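Local atomic coordinates of P43 (Trichuris muris, PDB entry 6QIX), a protein that is the major secreted protein of the whipworm parasite, tethering to matrix and inhibiting the function of the host cytokine interleukin-13. Residues I152-K160 with C167-G177. Sequence-based numbering, arbitrary orientation.
Sequences IPKKHCIEK and CCGDYEPNESG
His156 and Cys167 form an antiparallel hydrogen-bonded pair, His156 N donating to Cys167 O at 2.8 Å and Cys167 N returning a hydrogen to His156 O at 3.0 Å. Two residues on, Gly169 N hydrogen-bonds Lys154 O, which also receives a CA-H...O contact from Cys168.

The imidazole of His156 turns an edge to the loop that follows strand 163-168. Its first torsion (chi1 -52°) sets CG beside the backbone N, directing the ring toward the turn at 168-171. CB rests against Cys167 O at 3.5 Å, and CG has that oxygen and Tyr171 O on the same side. CD2 meets Tyr171 O near the ring plane at 3.3 Å, while NE2, at the tip, gives a weak, bent hydrogen bond to Gly169 O (3.0 Å, 128° at the hydrogen). Lys154 O sits over one ring face, off centre. A flat ring with polar edges suits a place lined by carbonyls. Gly169 accommodates the positive phi of the type II' turn, and the CG of Glu172 flanks the ring obliquely while its carboxylate hydrogen-bonds His186 NE2.

On the sheet face of Lys155 and Cys168, the bend at chi2 (71°) lays the lysine methylenes against Cys168 SG, CD at 3.6 Å, and NZ turns back to Pro153 O. Ile158 CD1 touches Pro173 CB and the CA of Gly177, whose positive phi suits glycine and whose lack of a side chain spares Lys160 CG and Ile158. Lys160 NZ makes a weak hydrogen bond to Glu175 O.

The Cys157-Cys166 disulfide links the two hairpin strands, Cys167-Cys180 joins strand 180-181, and Cys168-Cys77 reaches the segment before strand 79-85. This is the open end of an antiparallel beta hairpin, 155-160 with 163-168, whose outgoing chain folds back over one face in a disulfide-rich protein.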
loop_
_atom_site.group_PDB
_atom_site.type_symbol
_atom_site.label_atom_id
_atom_site.label_comp_id
_atom_site.label_asym_id
_atom_site.label_seq_id
_atom_site.Cartn_x
_atom_site.Cartn_y
_atom_site.Cartn_z
ATOM N N ILE A 152 -9.212 2.461 -9.155
ATOM C CA ILE A 152 -10.147 1.715 -8.295
ATOM C C ILE A 152 -10.829 2.686 -7.333
ATOM O O ILE A 152 -10.146 3.565 -6.752
ATOM C CB ILE A 152 -9.406 0.609 -7.516
ATOM C CG1 ILE A 152 -8.471 -0.170 -8.438
ATOM C CG2 ILE A 152 -10.389 -0.294 -6.786
ATOM C CD1 ILE A 152 -9.096 -1.267 -9.209
ATOM N N PRO A 153 -12.134 2.549 -7.076
ATOM C CA PRO A 153 -12.813 3.486 -6.164
ATOM C C PRO A 153 -12.186 3.481 -4.772
ATOM O O PRO A 153 -11.875 2.426 -4.211
ATOM C CB PRO A 153 -14.271 2.972 -6.153
ATOM C CG PRO A 153 -14.421 2.270 -7.441
ATOM C CD PRO A 153 -13.083 1.657 -7.763
ATOM N N LYS A 154 -11.975 4.683 -4.219
ATOM C CA LYS A 154 -11.247 4.832 -2.965
ATOM C C LYS A 154 -12.177 4.721 -1.767
ATOM O O LYS A 154 -13.263 5.311 -1.737
ATOM C CB LYS A 154 -10.521 6.164 -2.973
ATOM C CG LYS A 154 -9.407 6.219 -4.027
ATOM C CD LYS A 154 -8.533 7.407 -3.825
ATOM C CE LYS A 154 -7.350 7.365 -4.770
ATOM N NZ LYS A 154 -7.817 7.661 -6.129
ATOM N N LYS A 155 -11.760 3.951 -0.780
ATOM C CA LYS A 155 -12.638 3.651 0.349
ATOM C C LYS A 155 -12.530 4.713 1.441
ATOM O O LYS A 155 -11.459 5.297 1.670
ATOM C CB LYS A 155 -12.324 2.266 0.939
ATOM C CG LYS A 155 -12.928 1.096 0.189
ATOM C CD LYS A 155 -12.187 0.972 -1.121
ATOM C CE LYS A 155 -12.391 -0.334 -1.816
ATOM N NZ LYS A 155 -12.118 -0.223 -3.317
ATOM N N HIS A 156 -13.674 4.992 2.066
ATOM C CA HIS A 156 -13.842 5.931 3.179
ATOM C C HIS A 156 -14.651 5.198 4.245
ATOM O O HIS A 156 -15.838 4.923 4.043
ATOM C CB HIS A 156 -14.551 7.205 2.729
ATOM C CG HIS A 156 -13.919 7.862 1.514
ATOM N ND1 HIS A 156 -12.629 8.363 1.518
ATOM C CD2 HIS A 156 -14.397 8.083 0.268
ATOM C CE1 HIS A 156 -12.353 8.882 0.333
ATOM N NE2 HIS A 156 -13.412 8.726 -0.444
ATOM N N CYS A 157 -14.010 4.878 5.366
ATOM C CA CYS A 157 -14.606 4.029 6.393
ATOM C C CYS A 157 -14.642 4.726 7.733
ATOM O O CYS A 157 -13.699 5.432 8.097
ATOM C CB CYS A 157 -13.832 2.712 6.581
ATOM S SG CYS A 157 -13.636 1.724 5.108
ATOM N N ILE A 158 -15.727 4.495 8.485
ATOM C CA ILE A 158 -15.792 4.859 9.894
ATOM C C ILE A 158 -16.106 3.589 10.668
ATOM O O ILE A 158 -16.657 2.629 10.134
ATOM C CB ILE A 158 -16.837 5.957 10.199
ATOM C CG1 ILE A 158 -18.244 5.434 9.899
ATOM C CG2 ILE A 158 -16.539 7.173 9.359
ATOM C CD1 ILE A 158 -19.372 6.378 10.312
ATOM N N GLU A 159 -15.754 3.591 11.936
ATOM C CA GLU A 159 -16.053 2.468 12.827
ATOM C C GLU A 159 -17.346 2.726 13.589
ATOM O O GLU A 159 -17.524 3.800 14.149
ATOM C CB GLU A 159 -14.895 2.272 13.796
ATOM C CG GLU A 159 -15.035 1.016 14.660
ATOM C CD GLU A 159 -13.900 0.851 15.649
ATOM O OE1 GLU A 159 -12.773 1.300 15.331
ATOM O OE2 GLU A 159 -14.151 0.260 16.736
ATOM N N LYS A 160 -18.250 1.747 13.594
ATOM C CA LYS A 160 -19.485 1.825 14.364
ATOM C C LYS A 160 -19.732 0.465 15.019
ATOM O O LYS A 160 -19.852 -0.542 14.317
ATOM C CB LYS A 160 -20.668 2.175 13.480
ATOM C CG LYS A 160 -20.630 3.598 12.882
ATOM C CD LYS A 160 -20.504 4.697 13.942
ATOM C CE LYS A 160 -21.500 5.801 13.731
ATOM N NZ LYS A 160 -21.540 6.764 14.873
ATOM N N CYS A 167 -17.951 3.670 2.336
ATOM C CA CYS A 167 -18.480 4.166 1.080
ATOM C C CYS A 167 -17.256 4.546 0.242
ATOM O O CYS A 167 -16.193 4.795 0.804
ATOM C CB CYS A 167 -19.386 5.406 1.279
ATOM S SG CYS A 167 -20.703 5.241 2.424
ATOM N N CYS A 168 -17.408 4.659 -1.081
ATOM C CA CYS A 168 -16.264 4.949 -1.943
ATOM C C CYS A 168 -16.393 6.243 -2.741
ATOM O O CYS A 168 -17.497 6.732 -3.015
ATOM C CB CYS A 168 -16.023 3.807 -2.953
ATOM S SG CYS A 168 -15.351 2.307 -2.239
ATOM N N GLY A 169 -15.222 6.777 -3.102
ATOM C CA GLY A 169 -15.133 7.869 -4.074
ATOM C C GLY A 169 -15.748 9.161 -3.561
ATOM O O GLY A 169 -15.344 9.658 -2.514
ATOM N N ASP A 170 -16.674 9.760 -4.335
ATOM C CA ASP A 170 -17.345 10.982 -3.911
ATOM C C ASP A 170 -18.319 10.787 -2.738
ATOM O O ASP A 170 -18.893 11.780 -2.246
ATOM C CB ASP A 170 -18.115 11.573 -5.105
ATOM C CG ASP A 170 -17.226 11.936 -6.288
ATOM O OD1 ASP A 170 -16.014 12.199 -6.126
ATOM O OD2 ASP A 170 -17.765 11.990 -7.418
ATOM N N TYR A 171 -18.577 9.545 -2.328
ATOM C CA TYR A 171 -19.496 9.239 -1.244
ATOM C C TYR A 171 -18.722 8.858 0.005
ATOM O O TYR A 171 -17.690 8.185 -0.075
ATOM C CB TYR A 171 -20.471 8.102 -1.661
ATOM C CG TYR A 171 -21.474 8.595 -2.680
ATOM C CD1 TYR A 171 -22.735 9.035 -2.290
ATOM C CD2 TYR A 171 -21.166 8.639 -4.021
ATOM C CE1 TYR A 171 -23.612 9.519 -3.196
ATOM C CE2 TYR A 171 -22.064 9.131 -4.936
ATOM C CZ TYR A 171 -23.278 9.561 -4.516
ATOM O OH TYR A 171 -24.218 10.046 -5.417
ATOM N N GLU A 172 -19.253 9.281 1.163
ATOM C CA GLU A 172 -18.691 9.004 2.473
ATOM C C GLU A 172 -19.812 8.630 3.431
ATOM O O GLU A 172 -20.965 9.021 3.223
ATOM C CB GLU A 172 -17.944 10.246 3.013
ATOM C CG GLU A 172 -16.829 10.710 2.053
ATOM C CD GLU A 172 -16.022 11.910 2.500
ATOM O OE1 GLU A 172 -16.272 12.424 3.628
ATOM O OE2 GLU A 172 -15.112 12.329 1.699
ATOM N N PRO A 173 -19.500 7.888 4.489
ATOM C CA PRO A 173 -20.566 7.550 5.454
ATOM C C PRO A 173 -21.139 8.806 6.070
ATOM O O PRO A 173 -20.411 9.779 6.320
ATOM C CB PRO A 173 -19.852 6.686 6.490
ATOM C CG PRO A 173 -18.595 6.178 5.739
ATOM C CD PRO A 173 -18.208 7.347 4.901
ATOM N N ASN A 174 -22.467 8.804 6.273
ATOM C CA ASN A 174 -23.038 9.832 7.124
ATOM C C ASN A 174 -22.577 9.600 8.560
ATOM O O ASN A 174 -21.899 8.615 8.881
ATOM C CB ASN A 174 -24.575 9.870 7.036
ATOM C CG ASN A 174 -25.256 8.577 7.458
ATOM O OD1 ASN A 174 -24.652 7.599 7.922
ATOM N ND2 ASN A 174 -26.589 8.592 7.296
ATOM N N GLU A 175 -22.943 10.533 9.438
ATOM C CA GLU A 175 -22.381 10.496 10.775
ATOM C C GLU A 175 -22.751 9.210 11.499
ATOM O O GLU A 175 -21.947 8.698 12.299
ATOM C CB GLU A 175 -22.849 11.719 11.563
ATOM C CG GLU A 175 -21.995 12.028 12.735
ATOM C CD GLU A 175 -22.436 13.261 13.476
ATOM O OE1 GLU A 175 -22.976 14.216 12.837
ATOM O OE2 GLU A 175 -22.259 13.247 14.710
ATOM N N SER A 176 -23.947 8.667 11.230
ATOM C CA SER A 176 -24.417 7.456 11.911
ATOM C C SER A 176 -23.984 6.158 11.240
ATOM O O SER A 176 -24.247 5.067 11.794
ATOM C CB SER A 176 -25.950 7.453 12.035
ATOM O OG SER A 176 -26.594 7.399 10.760
ATOM N N GLY A 177 -23.270 6.244 10.120
ATOM C CA GLY A 177 -22.859 5.058 9.391
ATOM C C GLY A 177 -24.028 4.240 8.892
ATOM O O GLY A 177 -23.915 3.015 8.792
#